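Local atomic coordinates of epsin 1 (Danio rerio, PDB entry 5LP0), a protein that probably binds membranes rich in phosphatidylinositol 4,5-bisphosphate, bends them and supports the formation of clathrin-coated invaginations in receptor-mediated endocytosis. Residues Q83-I88 with T120-E125; A15-P20 with V62-T67. One frame throughout, in Å; residues are numbered along the deposited sequence.

Interaction 1 (Q83-I88 with T120-E125)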
loop_
_atom_site.group_PDB
_atom_site.type_symbol
_atom_site.label_atom_id
_atom_site.label_comp_id
_atom_site.label_asym_id
_atom_site.label_seq_id
_atom_site.Cartn_x
_atom_site.Cartn_y
_atom_site.Cartn_z
ATOM N N GLN A 83 3.775 -10.948 -4.675
ATOM C CA GLN A 83 4.192 -9.993 -5.691
ATOM C C GLN A 83 5.091 -8.915 -5.064
ATOM O O GLN A 83 6.059 -8.450 -5.695
ATOM C CB GLN A 83 3.002 -9.375 -6.432
ATOM C CG GLN A 83 3.466 -8.404 -7.503
ATOM C CD GLN A 83 2.375 -7.862 -8.387
ATOM O OE1 GLN A 83 2.178 -6.647 -8.502
ATOM N NE2 GLN A 83 1.689 -8.741 -9.052
ATOM N N CYS A 84 4.829 -8.562 -3.812
ATOM C CA CYS A 84 5.640 -7.538 -3.159
ATOM C C CYS A 84 7.076 -8.029 -2.947
ATOM O O CYS A 84 8.033 -7.285 -3.145
ATOM C CB CYS A 84 5.043 -7.140 -1.828
ATOM S SG CYS A 84 3.600 -6.110 -1.957
ATOM N N ARG A 85 7.221 -9.299 -2.593
ATOM C CA ARG A 85 8.536 -9.888 -2.392
ATOM C C ARG A 85 9.266 -9.960 -3.726
ATOM O O ARG A 85 10.477 -9.721 -3.786
ATOM C CB ARG A 85 8.445 -11.284 -1.751
ATOM C CG ARG A 85 8.117 -11.269 -0.269
ATOM C CD ARG A 85 8.315 -12.654 0.381
ATOM N NE ARG A 85 7.272 -13.601 -0.008
ATOM C CZ ARG A 85 6.055 -13.634 0.532
ATOM N NH1 ARG A 85 5.739 -12.783 1.491
ATOM N NH2 ARG A 85 5.144 -14.509 0.119
ATOM N N GLU A 86 8.524 -10.273 -4.788
ATOM C CA GLU A 86 9.082 -10.275 -6.146
ATOM C C GLU A 86 9.564 -8.883 -6.573
ATOM O O GLU A 86 10.525 -8.750 -7.330
ATOM C CB GLU A 86 8.061 -10.771 -7.182
ATOM C CG GLU A 86 7.869 -12.263 -7.241
ATOM C CD GLU A 86 6.823 -12.658 -8.279
ATOM O OE1 GLU A 86 6.302 -11.771 -8.994
ATOM O OE2 GLU A 86 6.518 -13.860 -8.375
ATOM N N ASN A 87 8.858 -7.856 -6.115
ATOM C CA ASN A 87 9.170 -6.481 -6.481
ATOM C C ASN A 87 9.740 -5.704 -5.315
ATOM O O ASN A 87 9.457 -4.518 -5.157
ATOM C CB ASN A 87 7.933 -5.775 -7.013
ATOM C CG ASN A 87 7.508 -6.295 -8.356
ATOM O OD1 ASN A 87 6.725 -7.230 -8.433
ATOM N ND2 ASN A 87 8.031 -5.694 -9.433
ATOM N N ILE A 88 10.577 -6.364 -4.515
ATOM C CA ILE A 88 11.031 -5.780 -3.256
ATOM C C ILE A 88 11.851 -4.498 -3.456
ATOM O O ILE A 88 11.828 -3.621 -2.590
ATOM C CB ILE A 88 11.804 -6.792 -2.398
ATOM C CG1 ILE A 88 12.004 -6.250 -0.991
ATOM C CG2 ILE A 88 13.152 -7.140 -3.005
ATOM C CD1 ILE A 88 10.702 -6.069 -0.249
ATOM N N THR A 120 11.365 -5.018 6.361
ATOM C CA THR A 120 11.652 -6.078 7.349
ATOM C C THR A 120 10.492 -7.073 7.470
ATOM O O THR A 120 10.715 -8.287 7.590
ATOM C CB THR A 120 12.057 -5.554 8.746
ATOM O OG1 THR A 120 10.942 -4.952 9.388
ATOM C CG2 THR A 120 13.190 -4.560 8.653
ATOM N N LEU A 121 9.262 -6.572 7.408
ATOM C CA LEU A 121 8.101 -7.455 7.406
ATOM C C LEU A 121 8.116 -8.410 6.209
ATOM O O LEU A 121 7.937 -9.619 6.367
ATOM C CB LEU A 121 6.828 -6.637 7.363
ATOM C CG LEU A 121 5.563 -7.460 7.129
ATOM C CD1 LEU A 121 5.360 -8.502 8.231
ATOM C CD2 LEU A 121 4.426 -6.499 7.052
ATOM N N LEU A 122 8.301 -7.868 5.006
ATOM C CA LEU A 122 8.242 -8.674 3.787
ATOM C C LEU A 122 9.322 -9.760 3.737
ATOM O O LEU A 122 9.113 -10.822 3.151
ATOM C CB LEU A 122 8.329 -7.785 2.541
ATOM C CG LEU A 122 7.024 -7.077 2.184
ATOM C CD1 LEU A 122 7.261 -5.973 1.182
ATOM C CD2 LEU A 122 6.027 -8.108 1.659
ATOM N N LYS A 123 10.459 -9.503 4.374
ATOM C CA LYS A 123 11.558 -10.460 4.349
ATOM C C LYS A 123 11.387 -11.616 5.347
ATOM O O LYS A 123 12.196 -12.541 5.351
ATOM C CB LYS A 123 12.897 -9.738 4.566
ATOM C CG LYS A 123 13.302 -8.823 3.395
ATOM C CD LYS A 123 14.625 -8.106 3.656
ATOM C CE LYS A 123 15.070 -7.257 2.469
ATOM N NZ LYS A 123 16.292 -6.452 2.804
ATOM N N ASP A 124 10.332 -11.584 6.161
ATOM C CA ASP A 124 10.159 -12.567 7.231
ATOM C C ASP A 124 8.812 -13.296 7.136
ATOM O O ASP A 124 7.780 -12.766 7.547
ATOM C CB ASP A 124 10.270 -11.872 8.589
ATOM C CG ASP A 124 10.469 -12.844 9.713
ATOM O OD1 ASP A 124 9.768 -13.870 9.729
ATOM O OD2 ASP A 124 11.328 -12.583 10.579
ATOM N N GLU A 125 8.828 -14.519 6.609
ATOM C CA GLU A 125 7.587 -15.239 6.328
ATOM C C GLU A 125 6.840 -15.661 7.595
ATOM O O GLU A 125 5.600 -15.700 7.609
ATOM C CB GLU A 125 7.853 -16.404 5.366
ATOM C CG GLU A 125 8.601 -15.937 4.113
ATOM C CD GLU A 125 8.270 -16.734 2.859
ATOM O OE1 GLU A 125 7.118 -17.193 2.713
ATOM O OE2 GLU A 125 9.169 -16.887 2.005
#
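Leu122 turns its CG anti to its own carbonyl carbon (chi1 -78°), and this sends both methyls to Cys84, and CD1 on to Ile88 as well. Ile88 answers with CG1 anti to the backbone N (chi1 -168°), which carries CD1 over to the same leucine. The contact belongs to the all-helical ENTH domain, a superhelical stack of helices. Here the C-terminal end of helix 78-86 and the turn after it meet the C-terminal end of helix 108-122 and the turn that leads into helix 125-139.

Leu122 is buried and is the centre of the contact. Its CD2 lies 3.8 Å from Cys84 CB, and its CD1 sits nearly as close to that atom, so the leucine fork straddles the cysteine CB. The same CD1 also meets Ile88 CD1 at 3.7 Å. The isoleucine and leucine side chains run past each other in opposite directions. Ile73 of helix 59-75 touches both Cys84 and Leu122 and extends the apolar cluster inward.

The outer side of the contact is polar. Arg85 runs over the end of helix 108-122, and its CD packs against Leu122 O at 3.4 Å. The chain then bends at chi3 (-73°). That carbonyl oxygen lies at the edge of the guanidinium, near its plane, while Glu125 approaches over one face. Arg85 also touches Leu128 of helix 125-139, so it bridges two helices. At the turn, Asp124 N bonds back to Leu121 O. Asp124 is the N-cap of helix 125-139, its OD1 accepting from Arg127 N. The attraction between Arg85 and Glu125 is probably electrostatic alone: OE1 of Glu125 is 4.2 Å from NH2 of Arg85, well out of the guanidinium plane, and no N-H points at it.

Interaction 2 (A15-P20 with V62-T67)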
loop_
_atom_site.group_PDB
_atom_site.type_symbol
_atom_site.label_atom_id
_atom_site.label_comp_id
_atom_site.label_asym_id
_atom_site.label_seq_id
_atom_site.Cartn_x
_atom_site.Cartn_y
_atom_site.Cartn_z
ATOM N N ALA A 15 -7.773 5.757 -1.886
ATOM C CA ALA A 15 -7.088 5.323 -0.685
ATOM C C ALA A 15 -5.696 5.935 -0.568
ATOM O O ALA A 15 -5.116 5.949 0.510
ATOM C CB ALA A 15 -6.988 3.787 -0.647
ATOM N N THR A 16 -5.117 6.331 -1.692
ATOM C CA THR A 16 -3.748 6.836 -1.693
ATOM C C THR A 16 -3.607 8.307 -2.115
ATOM O O THR A 16 -2.535 8.754 -2.550
ATOM C CB THR A 16 -2.884 5.942 -2.583
ATOM O OG1 THR A 16 -3.388 5.946 -3.933
ATOM C CG2 THR A 16 -2.854 4.497 -2.043
ATOM N N SER A 17 -4.678 9.069 -1.967
ATOM C CA SER A 17 -4.680 10.469 -2.372
ATOM C C SER A 17 -3.774 11.343 -1.502
ATOM O O SER A 17 -3.274 10.918 -0.452
ATOM C CB SER A 17 -6.103 11.029 -2.269
ATOM O OG SER A 17 -6.392 11.309 -0.910
ATOM N N ASN A 18 -3.588 12.582 -1.920
ATOM C CA ASN A 18 -2.805 13.512 -1.118
ATOM C C ASN A 18 -3.548 14.079 0.102
ATOM O O ASN A 18 -2.956 14.840 0.860
ATOM C CB ASN A 18 -2.296 14.668 -1.988
ATOM C CG ASN A 18 -1.074 14.297 -2.818
ATOM O OD1 ASN A 18 -0.204 13.534 -2.386
ATOM N ND2 ASN A 18 -0.996 14.854 -4.023
ATOM N N ASP A 19 -4.815 13.713 0.290
ATOM C CA ASP A 19 -5.584 14.177 1.455
ATOM C C ASP A 19 -4.895 13.749 2.753
ATOM O O ASP A 19 -4.447 12.600 2.855
ATOM C CB ASP A 19 -7.005 13.595 1.444
ATOM C CG ASP A 19 -7.842 14.120 0.308
ATOM O OD1 ASP A 19 -7.581 15.259 -0.113
ATOM O OD2 ASP A 19 -8.761 13.401 -0.153
ATOM N N PRO A 20 -4.808 14.659 3.742
ATOM C CA PRO A 20 -4.165 14.342 5.029
ATOM C C PRO A 20 -5.023 13.552 6.007
ATOM O O PRO A 20 -4.856 13.677 7.222
ATOM C CB PRO A 20 -3.856 15.725 5.611
ATOM C CG PRO A 20 -4.892 16.609 5.023
ATOM C CD PRO A 20 -5.202 16.076 3.656
ATOM N N VAL A 62 2.941 8.179 -1.807
ATOM C CA VAL A 62 3.883 7.091 -1.541
ATOM C C VAL A 62 3.645 6.568 -0.128
ATOM O O VAL A 62 3.549 5.358 0.112
ATOM C CB VAL A 62 5.360 7.595 -1.650
ATOM C CG1 VAL A 62 6.346 6.444 -1.398
ATOM C CG2 VAL A 62 5.639 8.234 -3.005
ATOM N N TYR A 63 3.519 7.482 0.827
ATOM C CA TYR A 63 3.283 7.101 2.218
ATOM C C TYR A 63 1.985 6.290 2.362
ATOM O O TYR A 63 1.985 5.187 2.927
ATOM C CB TYR A 63 3.232 8.369 3.061
ATOM C CG TYR A 63 3.139 8.131 4.544
ATOM C CD1 TYR A 63 4.251 7.753 5.280
ATOM C CD2 TYR A 63 1.931 8.293 5.213
ATOM C CE1 TYR A 63 4.170 7.551 6.643
ATOM C CE2 TYR A 63 1.842 8.085 6.568
ATOM C CZ TYR A 63 2.965 7.713 7.278
ATOM O OH TYR A 63 2.867 7.517 8.639
ATOM N N LYS A 64 0.882 6.811 1.814
ATOM C CA LYS A 64 -0.416 6.134 1.911
ATOM C C LYS A 64 -0.470 4.823 1.100
ATOM O O LYS A 64 -1.123 3.857 1.514
ATOM C CB LYS A 64 -1.548 7.093 1.531
ATOM C CG LYS A 64 -1.744 8.191 2.586
ATOM C CD LYS A 64 -2.659 9.345 2.163
ATOM C CE LYS A 64 -4.116 8.910 2.161
ATOM N NZ LYS A 64 -4.985 10.044 1.726
ATOM N N ALA A 65 0.233 4.773 -0.021
ATOM C CA ALA A 65 0.337 3.523 -0.778
ATOM C C ALA A 65 1.056 2.474 0.043
ATOM O O ALA A 65 0.712 1.286 -0.057
ATOM C CB ALA A 65 1.031 3.741 -2.121
ATOM N N MET A 66 1.984 2.872 0.918
ATOM C CA MET A 66 2.681 1.863 1.730
ATOM C C MET A 66 1.733 1.394 2.836
ATOM O O MET A 66 1.705 0.203 3.165
ATOM C CB MET A 66 3.977 2.385 2.352
ATOM C CG MET A 66 5.141 2.417 1.384
ATOM S SD MET A 66 6.717 2.735 2.198
ATOM C CE MET A 66 6.459 4.476 2.519
ATOM N N THR A 67 0.929 2.298 3.393
ATOM C CA THR A 67 -0.076 1.900 4.376
ATOM C C THR A 67 -1.060 0.924 3.743
ATOM O O THR A 67 -1.370 -0.117 4.314
ATOM C CB THR A 67 -0.791 3.103 4.907
ATOM O OG1 THR A 67 0.178 3.931 5.561
ATOM C CG2 THR A 67 -1.877 2.693 5.904
#
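Lys64 NZ is gripped by three backbone carbonyls. It donates to Asp19 O at 2.8 Å and to Ser17 O at 2.9 Å, and Trp21 O, just beyond the segment, is the third. The approach to Asp19 O is tilted 17° from the carbonyl plane. At Ser17 O the ammonium sits well above the plane of that residue's own carbonyl. A weak bond from Lys64 NZ to Ser17 OG, at 3.2 Å, adds to these. A bend at chi3 of Lys64 (74°) turns the lysine chain into the loop, with CE 3.5 Å from Ala15 O. That oxygen is buried and has no hydrogen-bond partner.

Ser17 OG also accepts from Asp19 N at 3.1 Å, which makes an ST turn. The loop follows helix 8-15 of the ENTH domain and carries Asn18, which probably binds phosphatidylinositol 4,5-bisphosphate. A methionine in place of Lys64 would probably leave the carbonyls of Ser17, Asp19 and Trp21 without their shared donor and free the loop to shift.

Beside the lysine, Thr16 lays its CG2 on the backbone of helix 59-75, 3.6 Å from Ala65 CA. Its OG1 turns elsewhere, bonded to Val12 O and to Arg51 NH1.

From the N terminus, helix 8-15 ends in the loop that enters interaction 2. The chain then runs through helices 25-34 and 38-51 before helix 59-75 returns to that loop and closes interaction 2. The same helix continues to the turn before helix 78-86, whose end opens interaction 1. Helix 89-92 and a long linker follow, and the end of helix 108-122 closes interaction 1. The two closures are in series, neither nested nor crossed. The centres of interactions 1 and 2 are about 20 Å apart, on opposite sides of the chain's centre. Helix 59-75 is common ground: it forms half of interaction 2, and its Ile73 packs on interaction 1.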